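Local coordinates for RIM-binding protein, isoform F (Drosophila melanogaster, PDB 6Q9M) that probably acts as an active-zone scaffold that couples synaptic vesicle recruitment to release sites and carries a central array of fibronectin type III domains, at residues I39-D47 against T53-I64. Numbering follows the deposited sequence.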
loop_
_atom_site.group_PDB
_atom_site.type_symbol
_atom_site.label_atom_id
_atom_site.label_comp_id
_atom_site.label_asym_id
_atom_site.label_seq_id
_atom_site.Cartn_x
_atom_site.Cartn_y
_atom_site.Cartn_z
ATOM N N ILE A 39 -16.893 14.736 9.865
ATOM C CA ILE A 39 -16.717 13.641 10.799
ATOM C C ILE A 39 -17.893 13.570 11.765
ATOM O O ILE A 39 -18.359 14.591 12.283
ATOM C CB ILE A 39 -15.388 13.828 11.534
ATOM C CG1 ILE A 39 -15.303 12.898 12.712
ATOM C CG2 ILE A 39 -15.235 15.263 12.002
ATOM C CD1 ILE A 39 -13.994 12.962 13.269
ATOM N N ASP A 40 -18.333 12.344 12.040
ATOM C CA ASP A 40 -19.481 12.010 12.873
ATOM C C ASP A 40 -19.109 11.229 14.126
ATOM O O ASP A 40 -19.697 11.457 15.186
ATOM C CB ASP A 40 -20.492 11.207 12.035
ATOM C CG ASP A 40 -21.765 10.887 12.793
ATOM O OD1 ASP A 40 -22.724 11.681 12.695
ATOM O OD2 ASP A 40 -21.814 9.833 13.466
ATOM N N SER A 41 -18.157 10.305 14.038
ATOM C CA SER A 41 -17.684 9.585 15.213
ATOM C C SER A 41 -16.298 9.036 14.902
ATOM O O SER A 41 -15.825 9.091 13.766
ATOM C CB SER A 41 -18.658 8.469 15.638
ATOM O OG SER A 41 -18.709 7.405 14.700
ATOM N N TYR A 42 -15.662 8.486 15.928
ATOM C CA TYR A 42 -14.341 7.902 15.808
ATOM C C TYR A 42 -14.391 6.411 16.123
ATOM O O TYR A 42 -15.171 5.959 16.968
ATOM C CB TYR A 42 -13.340 8.577 16.752
ATOM C CG TYR A 42 -13.158 10.051 16.556
ATOM C CD1 TYR A 42 -13.950 10.977 17.235
ATOM C CD2 TYR A 42 -12.183 10.529 15.703
ATOM C CE1 TYR A 42 -13.772 12.343 17.051
ATOM C CE2 TYR A 42 -11.990 11.883 15.524
ATOM C CZ TYR A 42 -12.786 12.788 16.193
ATOM O OH TYR A 42 -12.583 14.133 15.977
ATOM N N HIS A 43 -13.537 5.659 15.434
ATOM C CA HIS A 43 -13.375 4.224 15.621
ATOM C C HIS A 43 -11.937 3.973 16.048
ATOM O O HIS A 43 -11.000 4.334 15.324
ATOM C CB HIS A 43 -13.673 3.457 14.335
ATOM C CG HIS A 43 -15.125 3.239 14.070
ATOM N ND1 HIS A 43 -16.113 3.661 14.930
ATOM C CD2 HIS A 43 -15.758 2.636 13.036
ATOM C CE1 HIS A 43 -17.296 3.322 14.443
ATOM N NE2 HIS A 43 -17.108 2.702 13.292
ATOM N N VAL A 44 -11.755 3.366 17.219
ATOM C CA VAL A 44 -10.427 3.057 17.734
ATOM C C VAL A 44 -10.151 1.584 17.495
ATOM O O VAL A 44 -10.946 0.723 17.894
ATOM C CB VAL A 44 -10.309 3.407 19.221
ATOM C CG1 VAL A 44 -8.874 3.232 19.672
ATOM C CG2 VAL A 44 -10.773 4.837 19.439
ATOM N N TYR A 45 -9.038 1.294 16.829
ATOM C CA TYR A 45 -8.628 -0.067 16.511
ATOM C C TYR A 45 -7.333 -0.420 17.223
ATOM O O TYR A 45 -6.467 0.436 17.433
ATOM C CB TYR A 45 -8.424 -0.255 15.017
ATOM C CG TYR A 45 -9.689 -0.114 14.209
ATOM C CD1 TYR A 45 -10.198 1.141 13.907
ATOM C CD2 TYR A 45 -10.373 -1.230 13.755
ATOM C CE1 TYR A 45 -11.346 1.282 13.177
ATOM C CE2 TYR A 45 -11.529 -1.091 13.020
ATOM C CZ TYR A 45 -12.008 0.170 12.732
ATOM O OH TYR A 45 -13.159 0.333 11.997
ATOM N N VAL A 46 -7.202 -1.699 17.572
ATOM C CA VAL A 46 -5.953 -2.254 18.082
ATOM C C VAL A 46 -5.664 -3.515 17.279
ATOM O O VAL A 46 -6.492 -4.435 17.241
ATOM C CB VAL A 46 -6.032 -2.556 19.593
ATOM C CG1 VAL A 46 -4.770 -3.230 20.079
ATOM C CG2 VAL A 46 -6.265 -1.271 20.382
ATOM N N ASP A 47 -4.507 -3.545 16.623
ATOM C CA ASP A 47 -4.143 -4.601 15.677
ATOM C C ASP A 47 -5.313 -4.961 14.769
ATOM O O ASP A 47 -5.632 -6.130 14.556
ATOM C CB ASP A 47 -3.613 -5.839 16.395
ATOM C CG ASP A 47 -2.628 -5.497 17.504
ATOM O OD1 ASP A 47 -1.918 -4.477 17.374
ATOM O OD2 ASP A 47 -2.570 -6.243 18.511
ATOM N N THR A 53 -15.773 3.208 20.433
ATOM C CA THR A 53 -16.357 4.224 19.574
ATOM C C THR A 53 -16.563 5.466 20.419
ATOM O O THR A 53 -17.224 5.407 21.459
ATOM C CB THR A 53 -17.682 3.759 18.970
ATOM O OG1 THR A 53 -17.462 2.596 18.161
ATOM C CG2 THR A 53 -18.264 4.852 18.099
ATOM N N VAL A 54 -15.950 6.570 20.009
ATOM C CA VAL A 54 -16.127 7.866 20.652
ATOM C C VAL A 54 -16.961 8.737 19.727
ATOM O O VAL A 54 -16.643 8.865 18.539
ATOM C CB VAL A 54 -14.778 8.534 20.963
ATOM C CG1 VAL A 54 -14.989 9.825 21.734
ATOM C CG2 VAL A 54 -13.861 7.561 21.720
ATOM N N LYS A 55 -18.026 9.325 20.259
ATOM C CA LYS A 55 -18.881 10.157 19.427
ATOM C C LYS A 55 -18.305 11.566 19.307
ATOM O O LYS A 55 -17.391 11.964 20.034
ATOM C CB LYS A 55 -20.296 10.232 20.004
ATOM C CG LYS A 55 -20.942 8.887 20.320
ATOM C CD LYS A 55 -21.823 8.400 19.173
ATOM C CE LYS A 55 -22.370 6.995 19.436
ATOM N NZ LYS A 55 -23.676 6.992 20.175
ATOM N N ALA A 56 -18.881 12.337 18.380
ATOM C CA ALA A 56 -18.219 13.550 17.903
ATOM C C ALA A 56 -18.080 14.580 19.014
ATOM O O ALA A 56 -17.065 15.282 19.096
ATOM C CB ALA A 56 -18.989 14.143 16.722
ATOM N N ASN A 57 -19.095 14.698 19.870
ATOM C CA ASN A 57 -19.098 15.718 20.904
ATOM C C ASN A 57 -18.546 15.223 22.227
ATOM O O ASN A 57 -18.735 15.880 23.257
ATOM C CB ASN A 57 -20.508 16.268 21.081
ATOM C CG ASN A 57 -20.831 17.281 20.039
ATOM O OD1 ASN A 57 -19.929 17.896 19.476
ATOM N ND2 ASN A 57 -22.104 17.447 19.741
ATOM N N GLU A 58 -17.860 14.092 22.227
ATOM C CA GLU A 58 -17.172 13.673 23.432
ATOM C C GLU A 58 -15.744 14.207 23.404
ATOM O O GLU A 58 -15.290 14.788 22.415
ATOM C CB GLU A 58 -17.196 12.151 23.548
ATOM C CG GLU A 58 -18.568 11.546 23.325
ATOM C CD GLU A 58 -18.721 10.197 23.994
ATOM O OE1 GLU A 58 -18.443 9.171 23.333
ATOM O OE2 GLU A 58 -19.120 10.163 25.180
ATOM N N ARG A 59 -15.026 14.009 24.503
ATOM C CA ARG A 59 -13.620 14.364 24.501
ATOM C C ARG A 59 -12.888 13.314 23.687
ATOM O O ARG A 59 -13.261 12.138 23.701
ATOM C CB ARG A 59 -13.066 14.444 25.923
ATOM C CG ARG A 59 -13.669 15.599 26.730
ATOM C CD ARG A 59 -12.642 16.294 27.605
ATOM N NE ARG A 59 -11.778 15.333 28.274
ATOM C CZ ARG A 59 -11.129 15.570 29.408
ATOM N NH1 ARG A 59 -10.368 14.623 29.942
ATOM N NH2 ARG A 59 -11.238 16.750 30.008
ATOM N N THR A 60 -11.878 13.761 22.935
ATOM C CA THR A 60 -11.102 12.910 22.037
ATOM C C THR A 60 -10.024 12.150 22.810
ATOM O O THR A 60 -8.819 12.289 22.582
ATOM C CB THR A 60 -10.499 13.729 20.902
ATOM O OG1 THR A 60 -9.757 14.825 21.441
ATOM C CG2 THR A 60 -11.587 14.262 19.983
ATOM N N ARG A 61 -10.496 11.353 23.766
ATOM C CA ARG A 61 -9.648 10.470 24.543
ATOM C C ARG A 61 -10.318 9.106 24.615
ATOM O O ARG A 61 -11.524 8.972 24.395
ATOM C CB ARG A 61 -9.417 11.022 25.952
ATOM C CG ARG A 61 -8.569 12.283 26.022
ATOM C CD ARG A 61 -7.747 12.304 27.309
ATOM N NE ARG A 61 -7.316 13.644 27.700
ATOM C CZ ARG A 61 -6.367 14.344 27.078
ATOM N NH1 ARG A 61 -6.048 15.559 27.521
ATOM N NH2 ARG A 61 -5.741 13.840 26.017
ATOM N N ALA A 62 -9.534 8.086 24.953
ATOM C CA ALA A 62 -10.115 6.759 25.085
ATOM C C ALA A 62 -9.237 5.887 25.968
ATOM O O ALA A 62 -8.007 5.981 25.928
ATOM C CB ALA A 62 -10.309 6.091 23.719
ATOM N N LEU A 63 -9.891 5.031 26.747
ATOM C CA LEU A 63 -9.249 4.004 27.557
ATOM C C LEU A 63 -9.551 2.665 26.895
ATOM O O LEU A 63 -10.712 2.255 26.812
ATOM C CB LEU A 63 -9.765 4.046 28.996
ATOM C CG LEU A 63 -9.169 3.037 29.983
ATOM C CD1 LEU A 63 -7.716 3.396 30.318
ATOM C CD2 LEU A 63 -10.015 2.935 31.253
ATOM N N ILE A 64 -8.523 2.003 26.385
ATOM C CA ILE A 64 -8.693 0.738 25.682
ATOM C C ILE A 64 -8.302 -0.409 26.603
ATOM O O ILE A 64 -7.141 -0.519 27.022
ATOM C CB ILE A 64 -7.875 0.697 24.388
ATOM C CG1 ILE A 64 -7.965 2.039 23.670
ATOM C CG2 ILE A 64 -8.376 -0.437 23.512
ATOM C CD1 ILE A 64 -6.911 2.200 22.572
#
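The carbonyl O of Y42 is gripped by two residues of the neighbouring strand and by the imidazole of the next residue in its own strand: V54 N donates to it at 3.2 Å, tilted 32° from the carbonyl plane, T53 CA sends a C-H toward it, and H43 ND1 adds a weak hydrogen bond. The return bond, Y42 N to V54 O, is shorter at 2.8 Å and straighter, at 164°. Together they make Y42 and V54 a hydrogen-bonded pair in the antiparallel hairpin of strands 39-46 and 49-55, at the edge of the four-stranded sheet of this fibronectin type III β-sandwich. S41 with K55 and H43 with T53 are the flanking non-hydrogen-bonded pairs; the H43 ring and T53 lie side by side, ND1 3.7 Å from OG1. On the core face, the Y42 ring swings away from its own carbonyl carbon (chi1 -59°), with V54 O at the ring's edge, close to the ring plane, while I39 CG1 sits over one face, offset toward the rim. The hydroxyl end of the Y42 ring approaches the loop that crosses to the other sheet, CE1 lying 4.1 Å from T60 CG2; T60 OG1 is tied to W28 O, and the W28 ring meets Y42 edge-to-face. With an alanine in place of this tyrosine, a gap is likely to open between I39, W28 and T60, and the T60 methyl would lose its aromatic neighbour. Beyond the K55-E58 turn, where E58 OE1 accepts K55 N through its anti lone pair, strand 61-64 belongs to the opposing sheet. There the two layers close on aliphatic contacts: the I64 side chain crosses that of V44 at a slant, CD1 3.7 Å from V44 CG1, and I64 CG2 meets V46 CG2 tip to tip at 3.9 Å.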